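Beta sliding clamp (Bartonella birtlesii LL-WM9, PDB 6PTR) probably tethers DNA polymerases and other proteins to DNA for processive synthesis, acting as a ring-shaped head-to-tail homodimer around the duplex. Local coordinates at residues M9-D14 against V67-A72; Q17-L22 against I85-P90; L38-I43 against T76-L81; S93-S98 against M107-G112. All coordinates share one frame; numbering follows the deposited sequence.

Contact 1: M9-D14 against V67-A72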
# COMPACT_ATOMS: atom_id res chain seq x y z
N MET C 9 -3.43 -38.30 5.23
CA MET C 9 -3.47 -37.42 6.39
C MET C 9 -4.89 -37.04 6.80
O MET C 9 -5.76 -36.80 5.96
CB MET C 9 -2.69 -36.15 6.06
CG MET C 9 -2.39 -35.25 7.23
SD MET C 9 -1.50 -33.79 6.62
CE MET C 9 -2.88 -32.90 5.87
N ARG C 10 -5.11 -36.95 8.11
CA ARG C 10 -6.30 -36.32 8.65
C ARG C 10 -5.91 -35.64 9.96
O ARG C 10 -5.51 -36.31 10.91
CB ARG C 10 -7.42 -37.33 8.88
CG ARG C 10 -8.69 -36.65 9.34
CD ARG C 10 -9.89 -37.55 9.28
NE ARG C 10 -11.01 -36.91 9.97
CZ ARG C 10 -11.89 -36.11 9.37
NH1 ARG C 10 -11.79 -35.87 8.07
NH2 ARG C 10 -12.87 -35.56 10.08
N ILE C 11 -6.01 -34.31 10.01
CA ILE C 11 -5.64 -33.57 11.21
C ILE C 11 -6.68 -32.50 11.47
O ILE C 11 -7.28 -31.95 10.54
CB ILE C 11 -4.24 -32.92 11.09
CG1 ILE C 11 -4.17 -32.05 9.85
CG2 ILE C 11 -3.18 -34.02 11.07
CD1 ILE C 11 -2.80 -31.31 9.67
N THR C 12 -6.92 -32.23 12.75
CA THR C 12 -7.77 -31.11 13.17
C THR C 12 -6.88 -30.13 13.91
O THR C 12 -6.24 -30.50 14.90
CB THR C 12 -8.90 -31.60 14.09
OG1 THR C 12 -9.73 -32.52 13.37
CG2 THR C 12 -9.76 -30.42 14.58
N VAL C 13 -6.81 -28.88 13.43
CA VAL C 13 -5.89 -27.92 14.01
C VAL C 13 -6.65 -26.67 14.43
O VAL C 13 -7.73 -26.37 13.93
CB VAL C 13 -4.78 -27.55 13.02
CG1 VAL C 13 -3.99 -28.80 12.68
CG2 VAL C 13 -5.39 -26.92 11.78
N ASP C 14 -6.06 -25.94 15.38
CA ASP C 14 -6.59 -24.64 15.75
C ASP C 14 -6.29 -23.66 14.63
O ASP C 14 -5.16 -23.59 14.14
CB ASP C 14 -5.97 -24.18 17.07
CG ASP C 14 -6.42 -22.79 17.49
OD1 ASP C 14 -7.58 -22.64 17.92
OD2 ASP C 14 -5.60 -21.85 17.40
N VAL C 67 0.09 -31.32 17.76
CA VAL C 67 -1.31 -31.60 17.43
C VAL C 67 -1.57 -33.06 17.70
O VAL C 67 -0.76 -33.91 17.32
CB VAL C 67 -1.67 -31.35 15.95
CG1 VAL C 67 -3.18 -31.37 15.76
CG2 VAL C 67 -1.09 -30.08 15.44
N ASN C 68 -2.72 -33.37 18.29
CA ASN C 68 -3.19 -34.75 18.25
C ASN C 68 -3.55 -35.10 16.80
O ASN C 68 -4.38 -34.42 16.18
CB ASN C 68 -4.40 -34.95 19.15
CG ASN C 68 -4.98 -36.35 19.03
OD1 ASN C 68 -6.05 -36.55 18.47
ND2 ASN C 68 -4.25 -37.31 19.52
N ILE C 69 -2.92 -36.13 16.25
CA ILE C 69 -3.06 -36.50 14.84
C ILE C 69 -4.05 -37.64 14.73
O ILE C 69 -3.84 -38.70 15.34
CB ILE C 69 -1.70 -36.91 14.24
CG1 ILE C 69 -0.64 -35.83 14.49
CG2 ILE C 69 -1.85 -37.19 12.74
CD1 ILE C 69 -0.91 -34.53 13.79
N GLU C 70 -5.11 -37.44 13.96
CA GLU C 70 -6.08 -38.52 13.75
C GLU C 70 -5.52 -39.59 12.81
O GLU C 70 -5.56 -40.79 13.13
CB GLU C 70 -7.39 -37.96 13.21
CG GLU C 70 -8.49 -39.01 13.12
CD GLU C 70 -9.86 -38.41 12.81
OE1 GLU C 70 -9.99 -37.16 12.76
OE2 GLU C 70 -10.81 -39.20 12.61
N LYS C 71 -5.00 -39.18 11.65
CA LYS C 71 -4.31 -40.11 10.76
C LYS C 71 -3.04 -39.44 10.26
O LYS C 71 -3.11 -38.34 9.70
CB LYS C 71 -5.17 -40.51 9.56
CG LYS C 71 -6.48 -41.15 9.87
CD LYS C 71 -7.22 -41.46 8.55
CE LYS C 71 -6.35 -42.32 7.62
NZ LYS C 71 -6.97 -42.55 6.27
N ALA C 72 -1.90 -40.11 10.44
CA ALA C 72 -0.64 -39.54 10.00
C ALA C 72 -0.59 -39.49 8.48
O ALA C 72 -1.21 -40.31 7.78
CB ALA C 72 0.53 -40.37 10.52
O HOH W 1 -6.14 -34.53 14.34
O HOH W 2 -6.38 -32.13 17.07
O HOH W 3 -8.62 -35.04 13.80
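The Arg-10 and Glu-70 chains reach out together and join in a salt bridge, Arg-10 NE donating a hydrogen bond to Glu-70 OE1 at 3.0 Å. The carboxylate sits at the guanidinium edge, but the two planes stand 86° apart, and NE approaches OE1 from above the carboxylate plane along a bent bond. With chi1 at -176°, CG opposite the backbone N, the extended Arg-10 chain also lays CD along the carboxylate. A water donates a second bond to Glu-70 OE1 at 2.7 Å and ties it to Thr-12 OG1. The backbones are joined by Arg-10 N to Lys-71 O at 2.9 Å and Lys-71 N to Arg-10 O at 3.0 Å; Glu-70 N adds a weak, bent bond to Arg-10 O at 3.3 Å. Glu-70 and Lys-71 thus both face Arg-10, a classic beta bulge, formed where the chain turns a corner between strands 59-69 and 71-78 beside strand 10-14 of another sheet. Farther along, Val-67 CG1 rests on Thr-12 O at 3.3 Å and meets Val-13 CG1 at 4.1 Å. In the second shell, Arg-10 packs on Val-96 and Ser-98 of strand 94-99, while Ile-11 is turned onto Ala-45, Val-50 and Leu-97.

Contact 2: Q17-L22 against I85-P90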
# COMPACT_ATOMS: atom_id res chain seq x y z
N GLN C 17 -3.47 -20.97 15.59
CA GLN C 17 -2.15 -21.59 15.62
C GLN C 17 -1.66 -21.93 14.22
O GLN C 17 -0.51 -21.64 13.86
CB GLN C 17 -2.20 -22.85 16.49
CG GLN C 17 -0.97 -23.72 16.33
CD GLN C 17 0.26 -23.06 16.89
OE1 GLN C 17 0.34 -22.79 18.09
NE2 GLN C 17 1.23 -22.78 16.03
N PHE C 18 -2.52 -22.55 13.40
CA PHE C 18 -2.13 -22.92 12.05
C PHE C 18 -1.79 -21.70 11.20
O PHE C 18 -0.84 -21.72 10.42
CB PHE C 18 -3.26 -23.71 11.38
CG PHE C 18 -2.87 -24.32 10.05
CD1 PHE C 18 -2.00 -25.39 10.01
CD2 PHE C 18 -3.40 -23.84 8.87
CE1 PHE C 18 -1.62 -25.95 8.80
CE2 PHE C 18 -3.02 -24.41 7.65
CZ PHE C 18 -2.12 -25.47 7.63
N PHE C 19 -2.58 -20.64 11.35
CA PHE C 19 -2.35 -19.40 10.60
C PHE C 19 -1.01 -18.79 10.97
O PHE C 19 -0.26 -18.35 10.09
CB PHE C 19 -3.49 -18.43 10.91
CG PHE C 19 -3.47 -17.18 10.08
CD1 PHE C 19 -3.51 -17.26 8.69
CD2 PHE C 19 -3.42 -15.94 10.68
CE1 PHE C 19 -3.51 -16.10 7.91
CE2 PHE C 19 -3.42 -14.78 9.91
CZ PHE C 19 -3.46 -14.86 8.53
N LYS C 20 -0.70 -18.75 12.27
CA LYS C 20 0.58 -18.20 12.71
C LYS C 20 1.75 -19.00 12.13
O LYS C 20 2.71 -18.42 11.62
CB LYS C 20 0.66 -18.19 14.23
CG LYS C 20 1.92 -17.50 14.74
CD LYS C 20 1.90 -17.29 16.25
CE LYS C 20 3.09 -16.45 16.71
NZ LYS C 20 2.95 -15.01 16.35
N SER C 21 1.67 -20.33 12.20
CA SER C 21 2.76 -21.15 11.70
C SER C 21 2.89 -21.04 10.18
O SER C 21 3.99 -20.86 9.65
CB SER C 21 2.57 -22.62 12.12
OG SER C 21 2.52 -22.74 13.54
N LEU C 22 1.75 -21.11 9.47
CA LEU C 22 1.76 -20.94 8.03
C LEU C 22 2.33 -19.58 7.64
O LEU C 22 3.04 -19.46 6.64
CB LEU C 22 0.35 -21.09 7.47
CG LEU C 22 0.17 -21.20 5.96
CD1 LEU C 22 1.00 -22.34 5.38
CD2 LEU C 22 -1.31 -21.40 5.64
N ILE C 85 -6.79 -18.62 2.29
CA ILE C 85 -7.97 -19.30 2.80
C ILE C 85 -8.02 -19.22 4.32
O ILE C 85 -9.01 -18.78 4.91
CB ILE C 85 -8.02 -20.75 2.30
CG1 ILE C 85 -8.35 -20.79 0.81
CG2 ILE C 85 -9.00 -21.59 3.14
CD1 ILE C 85 -8.06 -22.17 0.18
N VAL C 86 -6.93 -19.63 4.97
CA VAL C 86 -6.91 -19.65 6.44
C VAL C 86 -7.09 -18.24 7.01
O VAL C 86 -7.75 -18.05 8.04
CB VAL C 86 -5.60 -20.31 6.92
CG1 VAL C 86 -5.55 -20.36 8.48
CG2 VAL C 86 -5.50 -21.74 6.37
N ARG C 87 -6.54 -17.23 6.34
CA ARG C 87 -6.74 -15.85 6.79
C ARG C 87 -8.22 -15.50 6.94
O ARG C 87 -8.58 -14.71 7.82
CB ARG C 87 -6.08 -14.87 5.81
CG ARG C 87 -6.24 -13.40 6.21
CD ARG C 87 -5.69 -12.52 5.10
NE ARG C 87 -6.01 -13.12 3.81
CZ ARG C 87 -7.01 -12.73 3.02
NH1 ARG C 87 -7.80 -11.70 3.35
NH2 ARG C 87 -7.20 -13.38 1.87
N LYS C 88 -9.08 -16.06 6.10
CA LYS C 88 -10.50 -15.73 6.13
C LYS C 88 -11.32 -16.65 7.03
O LYS C 88 -12.53 -16.41 7.18
CB LYS C 88 -11.09 -15.78 4.72
CG LYS C 88 -10.46 -14.81 3.76
CD LYS C 88 -11.22 -14.84 2.45
CE LYS C 88 -10.44 -14.10 1.38
NZ LYS C 88 -11.15 -14.20 0.09
N LEU C 89 -10.72 -17.67 7.61
CA LEU C 89 -11.48 -18.50 8.53
C LEU C 89 -11.44 -17.91 9.93
O LEU C 89 -10.45 -17.26 10.31
CB LEU C 89 -10.93 -19.93 8.53
CG LEU C 89 -11.01 -20.62 7.17
CD1 LEU C 89 -10.25 -21.95 7.19
CD2 LEU C 89 -12.47 -20.83 6.77
N PRO C 90 -12.49 -18.11 10.72
CA PRO C 90 -12.65 -17.32 11.95
C PRO C 90 -11.69 -17.73 13.06
O PRO C 90 -11.45 -18.91 13.32
CB PRO C 90 -14.11 -17.59 12.35
CG PRO C 90 -14.49 -18.84 11.66
CD PRO C 90 -13.72 -18.85 10.37
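Val-86 O is held twice: Leu-89 N closes a turn onto it at 3.0 Å, and Arg-15 NE, from the start of helix 15-26, bonds to it as well. Contact between 17-22 and 85-90 themselves is apolar throughout and centred on the side chain of the same Val-86. Its CG1 lies 3.7 Å from Phe-19 CD1 and equally near Phe-19 CB, the two side chains flank to flank, each reaching toward the other's backbone. Its other methyl, CG2, meets the edge of the Phe-18 ring, in the ring plane, 3.9 Å from CE2; Leu-22 CD2 is a looser neighbour of the same methyl. A first torsion of -173° carries the Phe-19 ring on past Val-86 until CE1 is 3.4 Å from Arg-87 CA. That approach is oblique, and the Arg-87 guanidinium leads away, its plane turned 52° from the ring. Phe-19 also stacks on Tyr-83, while Lys-88 forms a salt bridge to Asp-283 of the second subunit. The helices 15-26 and 79-88 pack together over strand 94-99, with Val-86 on Ile-95 and Phe-18 on Leu-97, while Phe-18 also touches Phe-65 of strand 59-69.

Contact 3: L38-I43 against T76-L81; sequences LSNVLI and TVPAYL
Val-41 and Val-77 form the hydrogen-bonded pair of an antiparallel ladder at one edge of the sheet that runs on into the next domain, just where strand 71-78 passes into helix 79-88. Val-41 N bonds to Val-77 O at 2.7 Å and Val-77 N to Val-41 O at 2.9 Å. On either side of this pair the CA atoms come closer, at the non-hydrogen-bonded pairs Asn-40/Pro-78 and Leu-42/Thr-76. The buried end is closely packed. Asn-40 ND2 gives a nearly straight bond (172°) to Thr-76 OG1 at 3.0 Å, the hydroxyl lying in the amide plane; a second bond, to Leu-121 O, fixes OG1 further. Thr-76 CG2 meets Leu-42 CD1 at 3.6 Å, and on the opposite face, that of Val-41 and Val-77, Ile-43 CD1 touches Val-77 CG2 at 3.8 Å. The Asn-40 amide, set by a chi1 of -76°, lies alongside the Val-77 to Pro-78 peptide. At the helix start side-chain packing is slighter, Val-41 CB standing 4.0 Å from Ala-79 CB, and a water joins in. The hydroxyl of the partly exposed Ser-39 bonds to Asn-33. Its carbonyl spans the contact: Ser-39 O accepts Ala-79 N at 2.9 Å, in the carbonyl plane. The water donates to this same Ser-39 O at 2.8 Å and accepts a hydrogen bond from Tyr-80 N.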
# COMPACT_ATOMS: atom_id res chain seq x y z
N LEU C 38 7.42 -25.90 -6.14
CA LEU C 38 8.04 -24.88 -5.30
C LEU C 38 7.06 -23.79 -4.87
O LEU C 38 7.42 -22.97 -4.03
CB LEU C 38 9.23 -24.24 -6.02
CG LEU C 38 10.40 -25.18 -6.26
CD1 LEU C 38 11.49 -24.46 -7.05
CD2 LEU C 38 10.95 -25.75 -4.93
N SER C 39 5.85 -23.77 -5.43
CA SER C 39 4.81 -22.88 -4.95
C SER C 39 4.03 -23.46 -3.78
O SER C 39 3.16 -22.79 -3.22
CB SER C 39 3.86 -22.53 -6.10
OG SER C 39 4.54 -21.74 -7.05
N ASN C 40 4.35 -24.67 -3.36
CA ASN C 40 3.57 -25.37 -2.35
C ASN C 40 4.27 -25.38 -1.00
O ASN C 40 5.50 -25.28 -0.91
CB ASN C 40 3.29 -26.80 -2.81
CG ASN C 40 2.22 -26.86 -3.87
OD1 ASN C 40 1.89 -25.84 -4.50
ND2 ASN C 40 1.66 -28.04 -4.08
N VAL C 41 3.46 -25.48 0.06
CA VAL C 41 3.98 -25.78 1.40
C VAL C 41 3.76 -27.26 1.67
O VAL C 41 2.70 -27.81 1.36
CB VAL C 41 3.31 -24.91 2.48
CG1 VAL C 41 1.80 -25.03 2.42
CG2 VAL C 41 3.80 -25.34 3.88
N LEU C 42 4.78 -27.91 2.21
CA LEU C 42 4.66 -29.30 2.63
C LEU C 42 4.05 -29.34 4.02
O LEU C 42 4.52 -28.63 4.92
CB LEU C 42 6.02 -29.99 2.65
CG LEU C 42 6.06 -31.38 3.34
CD1 LEU C 42 5.18 -32.39 2.58
CD2 LEU C 42 7.48 -31.86 3.44
N ILE C 43 3.02 -30.15 4.20
CA ILE C 43 2.39 -30.38 5.50
C ILE C 43 2.68 -31.82 5.86
O ILE C 43 2.32 -32.72 5.10
CB ILE C 43 0.87 -30.15 5.46
CG1 ILE C 43 0.54 -28.76 4.92
CG2 ILE C 43 0.27 -30.36 6.87
CD1 ILE C 43 -0.96 -28.52 4.85
N THR C 76 1.42 -31.71 -0.07
CA THR C 76 1.85 -30.34 -0.30
C THR C 76 0.71 -29.59 -0.98
O THR C 76 -0.06 -30.17 -1.75
CB THR C 76 3.15 -30.24 -1.15
OG1 THR C 76 2.83 -30.38 -2.54
CG2 THR C 76 4.15 -31.32 -0.75
N VAL C 77 0.59 -28.30 -0.64
CA VAL C 77 -0.59 -27.48 -0.93
C VAL C 77 -0.08 -26.13 -1.42
O VAL C 77 0.89 -25.62 -0.84
CB VAL C 77 -1.46 -27.29 0.33
CG1 VAL C 77 -2.81 -26.72 -0.01
CG2 VAL C 77 -1.59 -28.60 1.14
N PRO C 78 -0.67 -25.51 -2.45
CA PRO C 78 -0.21 -24.17 -2.86
C PRO C 78 -0.24 -23.18 -1.70
O PRO C 78 -1.26 -23.02 -1.03
CB PRO C 78 -1.20 -23.79 -3.97
CG PRO C 78 -1.59 -25.14 -4.56
CD PRO C 78 -1.73 -26.02 -3.35
N ALA C 79 0.91 -22.55 -1.43
CA ALA C 79 1.10 -21.92 -0.12
C ALA C 79 0.36 -20.60 -0.00
O ALA C 79 -0.23 -20.32 1.05
CB ALA C 79 2.59 -21.74 0.17
N TYR C 80 0.39 -19.75 -1.04
CA TYR C 80 -0.30 -18.47 -0.91
C TYR C 80 -1.81 -18.67 -0.89
O TYR C 80 -2.52 -17.98 -0.14
CB TYR C 80 0.12 -17.53 -2.03
CG TYR C 80 1.49 -16.94 -1.73
CD1 TYR C 80 1.64 -15.87 -0.85
CD2 TYR C 80 2.64 -17.47 -2.30
CE1 TYR C 80 2.88 -15.35 -0.56
CE2 TYR C 80 3.89 -16.95 -2.03
CZ TYR C 80 4.00 -15.89 -1.15
OH TYR C 80 5.25 -15.37 -0.86
N LEU C 81 -2.32 -19.63 -1.67
CA LEU C 81 -3.75 -19.95 -1.63
C LEU C 81 -4.15 -20.46 -0.26
O LEU C 81 -5.18 -20.05 0.29
CB LEU C 81 -4.09 -20.99 -2.70
CG LEU C 81 -5.54 -21.50 -2.69
CD1 LEU C 81 -6.53 -20.32 -2.84
CD2 LEU C 81 -5.74 -22.51 -3.82
O HOH W 4 1.82 -20.36 -3.66

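Contact 4: S93-S98 against M107-G112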
# COMPACT_ATOMS: atom_id res chain seq x y z
N SER C 93 -11.86 -20.86 15.63
CA SER C 93 -12.46 -22.02 14.99
C SER C 93 -11.42 -23.13 14.85
O SER C 93 -10.23 -22.94 15.12
CB SER C 93 -13.00 -21.64 13.62
OG SER C 93 -11.95 -21.16 12.79
N GLU C 94 -11.89 -24.31 14.44
CA GLU C 94 -11.02 -25.44 14.12
C GLU C 94 -11.09 -25.73 12.63
O GLU C 94 -12.08 -25.43 11.96
CB GLU C 94 -11.42 -26.70 14.90
CG GLU C 94 -11.08 -26.62 16.37
CD GLU C 94 -11.38 -27.92 17.10
OE1 GLU C 94 -12.38 -28.59 16.76
OE2 GLU C 94 -10.60 -28.26 18.02
N ILE C 95 -10.03 -26.34 12.12
CA ILE C 95 -9.92 -26.67 10.70
C ILE C 95 -9.55 -28.13 10.60
O ILE C 95 -8.58 -28.56 11.23
CB ILE C 95 -8.85 -25.83 10.00
CG1 ILE C 95 -9.09 -24.34 10.20
CG2 ILE C 95 -8.83 -26.14 8.52
CD1 ILE C 95 -7.92 -23.51 9.72
N VAL C 96 -10.28 -28.88 9.78
CA VAL C 96 -9.94 -30.27 9.49
C VAL C 96 -9.28 -30.33 8.12
O VAL C 96 -9.89 -29.94 7.12
CB VAL C 96 -11.17 -31.18 9.56
CG1 VAL C 96 -10.77 -32.62 9.22
CG2 VAL C 96 -11.82 -31.12 10.94
N LEU C 97 -8.04 -30.82 8.07
CA LEU C 97 -7.29 -30.98 6.84
C LEU C 97 -7.16 -32.47 6.56
O LEU C 97 -6.70 -33.23 7.42
CB LEU C 97 -5.91 -30.32 6.96
CG LEU C 97 -5.98 -28.87 7.46
CD1 LEU C 97 -4.62 -28.34 7.91
CD2 LEU C 97 -6.54 -27.98 6.39
N SER C 98 -7.62 -32.92 5.39
CA SER C 98 -7.63 -34.37 5.18
C SER C 98 -7.41 -34.70 3.71
O SER C 98 -7.81 -33.96 2.82
CB SER C 98 -8.94 -35.00 5.67
OG SER C 98 -10.06 -34.49 4.98
N MET C 107 -6.54 -32.21 -1.26
CA MET C 107 -6.71 -32.04 0.18
C MET C 107 -8.02 -31.33 0.45
O MET C 107 -8.36 -30.35 -0.22
CB MET C 107 -5.57 -31.24 0.80
CG MET C 107 -5.64 -31.24 2.34
SD MET C 107 -4.37 -30.23 3.13
CE MET C 107 -4.93 -28.58 2.71
N SER C 108 -8.76 -31.84 1.42
CA SER C 108 -9.98 -31.21 1.90
C SER C 108 -9.66 -30.30 3.07
O SER C 108 -8.85 -30.64 3.94
CB SER C 108 -10.99 -32.29 2.30
OG SER C 108 -12.05 -31.75 3.07
N ILE C 109 -10.30 -29.13 3.09
CA ILE C 109 -10.22 -28.21 4.21
C ILE C 109 -11.64 -27.95 4.64
O ILE C 109 -12.45 -27.45 3.85
CB ILE C 109 -9.54 -26.89 3.82
CG1 ILE C 109 -8.15 -27.12 3.22
CG2 ILE C 109 -9.46 -25.98 5.03
CD1 ILE C 109 -7.60 -25.89 2.58
N VAL C 110 -11.97 -28.29 5.89
CA VAL C 110 -13.32 -28.08 6.40
C VAL C 110 -13.26 -27.19 7.63
O VAL C 110 -12.52 -27.47 8.58
CB VAL C 110 -14.03 -29.41 6.73
CG1 VAL C 110 -15.36 -29.14 7.40
CG2 VAL C 110 -14.24 -30.22 5.45
N SER C 111 -14.05 -26.12 7.63
CA SER C 111 -14.17 -25.25 8.80
C SER C 111 -15.63 -24.86 8.88
O SER C 111 -16.11 -24.08 8.05
CB SER C 111 -13.26 -24.03 8.68
OG SER C 111 -13.65 -23.02 9.59
N GLY C 112 -16.34 -25.42 9.85
CA GLY C 112 -17.77 -25.16 9.95
C GLY C 112 -18.45 -25.77 8.75
O GLY C 112 -18.20 -26.93 8.39
O HOH W 5 -14.86 -27.27 11.74
O HOH W 6 -11.24 -32.13 5.74
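Ile-95, Leu-97 and Ile-109 stand in a row off one face of the sheet. Ile-109 CG2 touches Ile-95 CG2 at 3.6 Å, and Ile-109 CG1 meets Leu-97 CD2 at 3.7 Å, so Ile-109 is flanked by both neighbours of Val-96. The two torsions of Leu-97 (chi1 -51°, chi2 166°) together direct CD2 toward the other strand. The Met-107 chain bends at its last torsion and brings CE to 4.1 Å from the same CD2. This face is buried, Ile-95 resting on Arg-15 and Leu-89. The face carrying Val-96, Ser-98, Ser-108 and Val-110 is partly exposed. Here the two valines face each other loosely, and the serine hydroxyls are bridged by a water, 2.7 Å from Ser-98 OG and 2.8 Å from Ser-108 OG, that also donates to Val-96 O. Between the faces the backbone pairs Val-96 with Val-110 and Ser-98 with Ser-108; Ser-108 N to Ser-98 O, at 2.7 Å, is the shortest of the four bonds and runs nearly along the C=O axis. The strands, whose axes make 163°, are the arms of an antiparallel beta hairpin, the middle pair of the four-stranded sheet 10-14, 94-99, 106-111, 114-119 that backs the two helices of the N-terminal domain.

In the fold
All four contacts lie in the N-terminal domain and pack against one another through apolar side chains. Contact 1 bridges the domain's two sheets. It shares one with contact 4, about 10 Å away between centres: Ile-11 O and Leu-97 N are 2.8 Å apart, a probable hydrogen bond. Contact 2 lays its helices on that sheet, its centre about 11 Å from that of contact 4, Phe-18 CZ coming to 3.8 Å from Leu-97 CD1. Contact 3, about 14 Å from contact 2 between centres, belongs to the other sheet and shares strand 71-78 with contact 1; Val-77 CG2 meets Met-107 CE of contact 4 at 3.7 Å. Contacts 2 and 3 also reach the second subunit, Ile-85 and Leu-81 both packing on its Thr-287.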